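Side-chain contacts in MtVAO615 (Myceliophthora thermophila, PDB 6F72), which is probably a secreted oxidoreductase with bicovalently bound FAD that, once reduced, reacts rapidly with molecular oxygen, although its substrate has not been identified: residues D434-I439 with L474-A479; L140-K145 with G167-W172. One frame throughout, in Å; residues are numbered along the deposited sequence.

In the fold
Along the chain, contact 2 closes before contact 1 opens. Their centres lie about 39 Å apart on opposite sides of the middle of the molecule, and their nearest atoms are about 24 Å apart, so they do not touch. Contact 2 sets helix 133-146 against strand 169-172 of the small mixed sheet in the PCMH-type FAD-binding domain. Contact 1 sets helix 426-439 against strand 472-480 of the seven-stranded antiparallel sheet, as in relatives probably that of the substrate domain. The side chain of L171 in contact 2 lies about 7 Å from FAD, that of C476 in contact 1 about 12 Å. Each contact packs a helix on a sheet within its own part of the fold.

Contact 1: D434-I439 with L474-A479; sequences DLFRNI and LLCAPA. With NAG (2-acetamido-2-deoxy-beta-D-glucopyranose), chain G.
F436 drives its phenyl ring from helix 426-439 against the sulfur of C476. Its CB does not point straight at the strand; with CG anti to the carbonyl carbon (chi1 -78°), the ring swings across and its far end arrives. F436 CE2 comes to 4.0 Å from C476 SG, and F436 CZ closes to 3.4 Å of the same SG. CZ also grazes C476 CB at 4.2 Å. The sulfur sits 67° off the ring normal, an oblique sulfur-aromatic contact, and because SG is held in a disulfide with C450 its place is fixed covalently. Beside this pair I439 meets P478 at about a right angle: the tip I439 CD1 reaches P478 CG at 3.7 Å. I439 CG2 lies 4.0 Å from P478 CB. No hydrogen bond crosses between the segments, so apolar fit carries the contact. Another flank of the helix bears the glycan, N438 ND2 being bonded to C1 of the sugar. This is a helix packed on one face of an antiparallel sheet that includes 448-452, 472-480 and 412-419, and the C450-C476 disulfide bridges the first two, which are neighbouring strands. Helix 316-335 supplies W320 and H327 around F436, F448 meets its ring edge-to-face, and helix 488-508 packs L502 on I439 and M506 on P478.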
loop_
_atom_site.group_PDB
_atom_site.type_symbol
_atom_site.label_atom_id
_atom_site.label_comp_id
_atom_site.label_asym_id
_atom_site.label_seq_id
_atom_site.Cartn_x
_atom_site.Cartn_y
_atom_site.Cartn_z
ATOM N N ASP A 434 -6.862 -18.025 18.265
ATOM C CA ASP A 434 -8.270 -17.706 18.538
ATOM C C ASP A 434 -8.786 -16.455 17.802
ATOM O O ASP A 434 -9.962 -16.419 17.409
ATOM C CB ASP A 434 -8.557 -17.618 20.048
ATOM C CG ASP A 434 -8.324 -18.947 20.781
ATOM O OD1 ASP A 434 -8.342 -20.032 20.154
ATOM O OD2 ASP A 434 -8.106 -18.896 22.006
ATOM N N LEU A 435 -7.924 -15.451 17.605
ATOM C CA LEU A 435 -8.272 -14.284 16.765
ATOM C C LEU A 435 -8.570 -14.688 15.318
ATOM O O LEU A 435 -9.587 -14.275 14.745
ATOM C CB LEU A 435 -7.181 -13.208 16.803
ATOM C CG LEU A 435 -7.296 -12.012 15.830
ATOM C CD1 LEU A 435 -8.530 -11.165 16.127
ATOM C CD2 LEU A 435 -6.017 -11.176 15.836
ATOM N N PHE A 436 -7.677 -15.499 14.752
ATOM C CA PHE A 436 -7.776 -15.998 13.381
ATOM C C PHE A 436 -9.021 -16.860 13.156
ATOM O O PHE A 436 -9.607 -16.822 12.072
ATOM C CB PHE A 436 -6.512 -16.782 13.016
ATOM C CG PHE A 436 -5.315 -15.917 12.685
ATOM C CD1 PHE A 436 -5.223 -14.581 13.126
ATOM C CD2 PHE A 436 -4.256 -16.448 11.940
ATOM C CE1 PHE A 436 -4.113 -13.800 12.819
ATOM C CE2 PHE A 436 -3.146 -15.664 11.625
ATOM C CZ PHE A 436 -3.070 -14.345 12.078
ATOM N N ARG A 437 -9.405 -17.631 14.182
ATOM C CA ARG A 437 -10.643 -18.418 14.173
ATOM C C ARG A 437 -11.858 -17.509 14.097
ATOM O O ARG A 437 -12.742 -17.743 13.274
ATOM C CB ARG A 437 -10.776 -19.292 15.421
ATOM C CG ARG A 437 -9.723 -20.356 15.609
ATOM C CD ARG A 437 -9.966 -21.035 16.949
ATOM N NE ARG A 437 -10.740 -22.262 16.797
ATOM C CZ ARG A 437 -10.325 -23.472 17.178
ATOM N NH1 ARG A 437 -9.139 -23.649 17.762
ATOM N NH2 ARG A 437 -11.107 -24.522 16.986
ATOM N N ASN A 438 -11.892 -16.488 14.959
ATOM C CA ASN A 438 -12.963 -15.480 14.977
ATOM C C ASN A 438 -13.165 -14.743 13.634
ATOM O O ASN A 438 -14.305 -14.584 13.171
ATOM C CB ASN A 438 -12.738 -14.478 16.118
ATOM C CG ASN A 438 -13.008 -15.073 17.500
ATOM O OD1 ASN A 438 -13.176 -16.287 17.658
ATOM N ND2 ASN A 438 -13.049 -14.199 18.513
ATOM N N ILE A 439 -12.060 -14.315 13.018
ATOM C CA ILE A 439 -12.087 -13.644 11.709
ATOM C C ILE A 439 -12.591 -14.602 10.625
ATOM O O ILE A 439 -13.366 -14.197 9.746
ATOM C CB ILE A 439 -10.709 -13.036 11.306
ATOM C CG1 ILE A 439 -10.255 -11.982 12.332
ATOM C CG2 ILE A 439 -10.785 -12.429 9.902
ATOM C CD1 ILE A 439 -8.775 -11.610 12.288
ATOM N N LEU A 474 4.682 -11.463 11.769
ATOM C CA LEU A 474 3.557 -11.560 10.841
ATOM C C LEU A 474 2.943 -10.192 10.533
ATOM O O LEU A 474 2.865 -9.317 11.403
ATOM C CB LEU A 474 2.463 -12.489 11.399
ATOM C CG LEU A 474 2.784 -13.863 12.000
ATOM C CD1 LEU A 474 1.500 -14.492 12.520
ATOM C CD2 LEU A 474 3.469 -14.800 11.016
ATOM N N LEU A 475 2.530 -10.012 9.287
ATOM C CA LEU A 475 1.674 -8.899 8.919
ATOM C C LEU A 475 0.484 -9.551 8.273
ATOM O O LEU A 475 0.582 -10.048 7.144
ATOM C CB LEU A 475 2.347 -7.905 7.955
ATOM C CG LEU A 475 1.621 -6.643 7.402
ATOM C CD1 LEU A 475 0.546 -6.955 6.369
ATOM C CD2 LEU A 475 1.016 -5.756 8.477
ATOM N N CYS A 476 -0.613 -9.583 9.018
ATOM C CA CYS A 476 -1.867 -10.160 8.515
ATOM C C CYS A 476 -2.853 -9.070 8.156
ATOM O O CYS A 476 -3.032 -8.103 8.909
ATOM C CB CYS A 476 -2.467 -11.130 9.524
ATOM S SG CYS A 476 -1.416 -12.580 9.733
ATOM N N ALA A 477 -3.486 -9.244 7.000
ATOM C CA ALA A 477 -4.430 -8.270 6.494
ATOM C C ALA A 477 -5.857 -8.844 6.280
ATOM O O ALA A 477 -6.236 -9.161 5.131
ATOM C CB ALA A 477 -3.894 -7.640 5.214
ATOM N N PRO A 478 -6.661 -8.960 7.363
ATOM C CA PRO A 478 -8.095 -9.240 7.145
ATOM C C PRO A 478 -8.752 -8.148 6.305
ATOM O O PRO A 478 -8.767 -6.977 6.703
ATOM C CB PRO A 478 -8.661 -9.272 8.565
ATOM C CG PRO A 478 -7.525 -9.790 9.366
ATOM C CD PRO A 478 -6.326 -9.070 8.795
ATOM N N ALA A 479 -9.258 -8.537 5.138
ATOM C CA ALA A 479 -9.761 -7.575 4.168
ATOM C C ALA A 479 -11.190 -7.907 3.748
ATOM O O ALA A 479 -11.475 -9.021 3.296
ATOM C CB ALA A 479 -8.835 -7.495 2.959
HETATM C C1 NAG G . -13.289 -14.524 19.899
HETATM C C2 NAG G . -12.545 -13.462 20.736
HETATM C C3 NAG G . -13.128 -13.233 22.148
HETATM C C4 NAG G . -14.662 -13.306 22.195
HETATM C C5 NAG G . -15.114 -14.616 21.534
HETATM C C6 NAG G . -16.622 -14.852 21.596
HETATM C C7 NAG G . -10.100 -13.159 20.365
HETATM C C8 NAG G . -8.761 -13.807 20.570
HETATM N N2 NAG G . -11.146 -13.868 20.819
HETATM O O3 NAG G . -12.723 -11.960 22.657
HETATM O O4 NAG G . -15.150 -13.167 23.540
HETATM O O5 NAG G . -14.703 -14.579 20.155
HETATM O O6 NAG G . -17.293 -13.949 20.706
HETATM O O7 NAG G . -10.194 -12.063 19.827
#

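Contact 2: L140-K145 with G167-W172; sequences LKFAQK and GALSLW
The F142 ring meets L169 obliquely: L169 CD2 approaches F142 ring atom CD1 to 4.3 Å. Around the same ring, W43 of helix 40-49 and H146 each meet it with their planes inclined by roughly half a right angle, so its flat neighbours are tilted and not stacked. This is the packing of a beta-alpha-beta crossover: helix 133-146 joins strand 126-129 to strand 150-153, which run parallel with 169-172 between them, and the helix lies over that middle strand in the FAD-binding domain. The axes support this, passing 10.1 Å apart, and the angle of 166° between their N-to-C directions shows that the helix runs nearly antiparallel to the strand. L169 CD2 is shared by F142 and A143. The CG of L169 stands anti to the backbone N (chi1 -179°), which carries the branched end out to the helix, where CD2 also touches A143 CB at 4.3 Å. The small alanine faces the strand where the backbones are nearest, A143 CA lying 7.3 Å from L169 CA. Alternate strand residues do the work, L169 and L171 both turning to the helix. The CB bond of L140 leads away from the strand, but the end of its side chain comes nearer, L140 CD2 standing 4.4 Å from L171 CD1.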
loop_
_atom_site.group_PDB
_atom_site.type_symbol
_atom_site.label_atom_id
_atom_site.label_comp_id
_atom_site.label_asym_id
_atom_site.label_seq_id
_atom_site.Cartn_x
_atom_site.Cartn_y
_atom_site.Cartn_z
ATOM N N LEU A 140 1.371 24.007 -6.735
ATOM C CA LEU A 140 1.465 24.442 -5.338
ATOM C C LEU A 140 1.268 25.949 -5.198
ATOM O O LEU A 140 0.533 26.394 -4.320
ATOM C CB LEU A 140 2.799 24.010 -4.705
ATOM C CG LEU A 140 3.107 22.525 -4.460
ATOM C CD1 LEU A 140 4.562 22.333 -4.045
ATOM C CD2 LEU A 140 2.190 21.907 -3.413
ATOM N N LYS A 141 1.901 26.731 -6.075
ATOM C CA LYS A 141 1.746 28.193 -6.046
ATOM C C LYS A 141 0.292 28.581 -6.288
ATOM O O LYS A 141 -0.258 29.430 -5.575
ATOM C CB LYS A 141 2.638 28.893 -7.081
ATOM C CG LYS A 141 4.084 28.995 -6.674
ATOM C CD LYS A 141 4.697 30.311 -7.129
ATOM C CE LYS A 141 5.969 30.620 -6.351
ATOM N NZ LYS A 141 5.766 30.583 -4.869
ATOM N N PHE A 142 -0.309 27.948 -7.296
ATOM C CA PHE A 142 -1.695 28.189 -7.672
ATOM C C PHE A 142 -2.648 27.828 -6.535
ATOM O O PHE A 142 -3.519 28.634 -6.174
ATOM C CB PHE A 142 -2.048 27.396 -8.934
ATOM C CG PHE A 142 -3.482 27.553 -9.373
ATOM C CD1 PHE A 142 -4.479 26.706 -8.883
ATOM C CD2 PHE A 142 -3.840 28.558 -10.273
ATOM C CE1 PHE A 142 -5.800 26.858 -9.290
ATOM C CE2 PHE A 142 -5.154 28.709 -10.677
ATOM C CZ PHE A 142 -6.135 27.857 -10.183
ATOM N N ALA A 143 -2.482 26.620 -5.988
ATOM C CA ALA A 143 -3.348 26.127 -4.910
ATOM C C ALA A 143 -3.220 26.996 -3.669
ATOM O O ALA A 143 -4.220 27.292 -3.013
ATOM C CB ALA A 143 -3.062 24.671 -4.590
ATOM N N GLN A 144 -2.001 27.446 -3.383
ATOM C CA GLN A 144 -1.775 28.342 -2.251
ATOM C C GLN A 144 -2.344 29.752 -2.500
ATOM O O GLN A 144 -2.955 30.343 -1.605
ATOM C CB GLN A 144 -0.300 28.298 -1.778
ATOM C CG GLN A 144 0.025 26.933 -1.122
ATOM C CD GLN A 144 1.492 26.694 -0.708
ATOM O OE1 GLN A 144 1.987 27.268 0.279
ATOM N NE2 GLN A 144 2.170 25.784 -1.426
ATOM N N LYS A 145 -2.201 30.261 -3.725
ATOM C CA LYS A 145 -2.830 31.533 -4.113
ATOM C C LYS A 145 -4.361 31.462 -4.000
ATOM O O LYS A 145 -4.993 32.406 -3.509
ATOM C CB LYS A 145 -2.411 31.946 -5.532
ATOM C CG LYS A 145 -2.928 33.308 -5.981
ATOM C CD LYS A 145 -2.849 33.466 -7.495
ATOM C CE LYS A 145 -3.587 34.703 -7.964
ATOM N NZ LYS A 145 -3.182 35.034 -9.354
ATOM N N GLY A 167 -13.214 18.439 -4.244
ATOM C CA GLY A 167 -12.846 19.823 -4.566
ATOM C C GLY A 167 -11.359 20.105 -4.677
ATOM O O GLY A 167 -10.941 21.263 -4.600
ATOM N N ALA A 168 -10.566 19.055 -4.878
ATOM C CA ALA A 168 -9.115 19.166 -4.815
ATOM C C ALA A 168 -8.445 19.297 -6.177
ATOM O O ALA A 168 -8.988 18.851 -7.208
ATOM C CB ALA A 168 -8.522 17.985 -4.069
ATOM N N LEU A 169 -7.274 19.939 -6.158
ATOM C CA LEU A 169 -6.308 19.862 -7.238
ATOM C C LEU A 169 -5.349 18.729 -6.896
ATOM O O LEU A 169 -4.725 18.747 -5.829
ATOM C CB LEU A 169 -5.546 21.188 -7.366
ATOM C CG LEU A 169 -4.492 21.302 -8.470
ATOM C CD1 LEU A 169 -5.156 21.291 -9.833
ATOM C CD2 LEU A 169 -3.657 22.556 -8.278
ATOM N N SER A 170 -5.249 17.749 -7.790
ATOM C CA SER A 170 -4.437 16.558 -7.536
ATOM C C SER A 170 -3.122 16.585 -8.301
ATOM O O SER A 170 -3.097 16.864 -9.499
ATOM C CB SER A 170 -5.211 15.278 -7.869
ATOM O OG SER A 170 -4.361 14.136 -7.874
ATOM N N LEU A 171 -2.032 16.288 -7.593
ATOM C CA LEU A 171 -0.730 16.128 -8.220
ATOM C C LEU A 171 -0.618 14.676 -8.608
ATOM O O LEU A 171 -0.468 13.789 -7.759
ATOM C CB LEU A 171 0.403 16.567 -7.289
ATOM C CG LEU A 171 0.256 17.987 -6.740
ATOM C CD1 LEU A 171 1.248 18.259 -5.626
ATOM C CD2 LEU A 171 0.374 19.013 -7.861
ATOM N N TRP A 172 -0.744 14.440 -9.905
ATOM C CA TRP A 172 -0.818 13.091 -10.426
ATOM C C TRP A 172 0.564 12.698 -10.894
ATOM O O TRP A 172 1.050 13.224 -11.885
ATOM C CB TRP A 172 -1.865 13.007 -11.551
ATOM C CG TRP A 172 -2.108 11.641 -12.122
ATOM C CD1 TRP A 172 -2.211 10.474 -11.430
ATOM C CD2 TRP A 172 -2.335 11.307 -13.501
ATOM N NE1 TRP A 172 -2.464 9.427 -12.281
ATOM C CE2 TRP A 172 -2.555 9.906 -13.560
ATOM C CE3 TRP A 172 -2.371 12.052 -14.694
ATOM C CZ2 TRP A 172 -2.803 9.225 -14.766
ATOM C CZ3 TRP A 172 -2.621 11.371 -15.903
ATOM C CH2 TRP A 172 -2.828 9.966 -15.920
#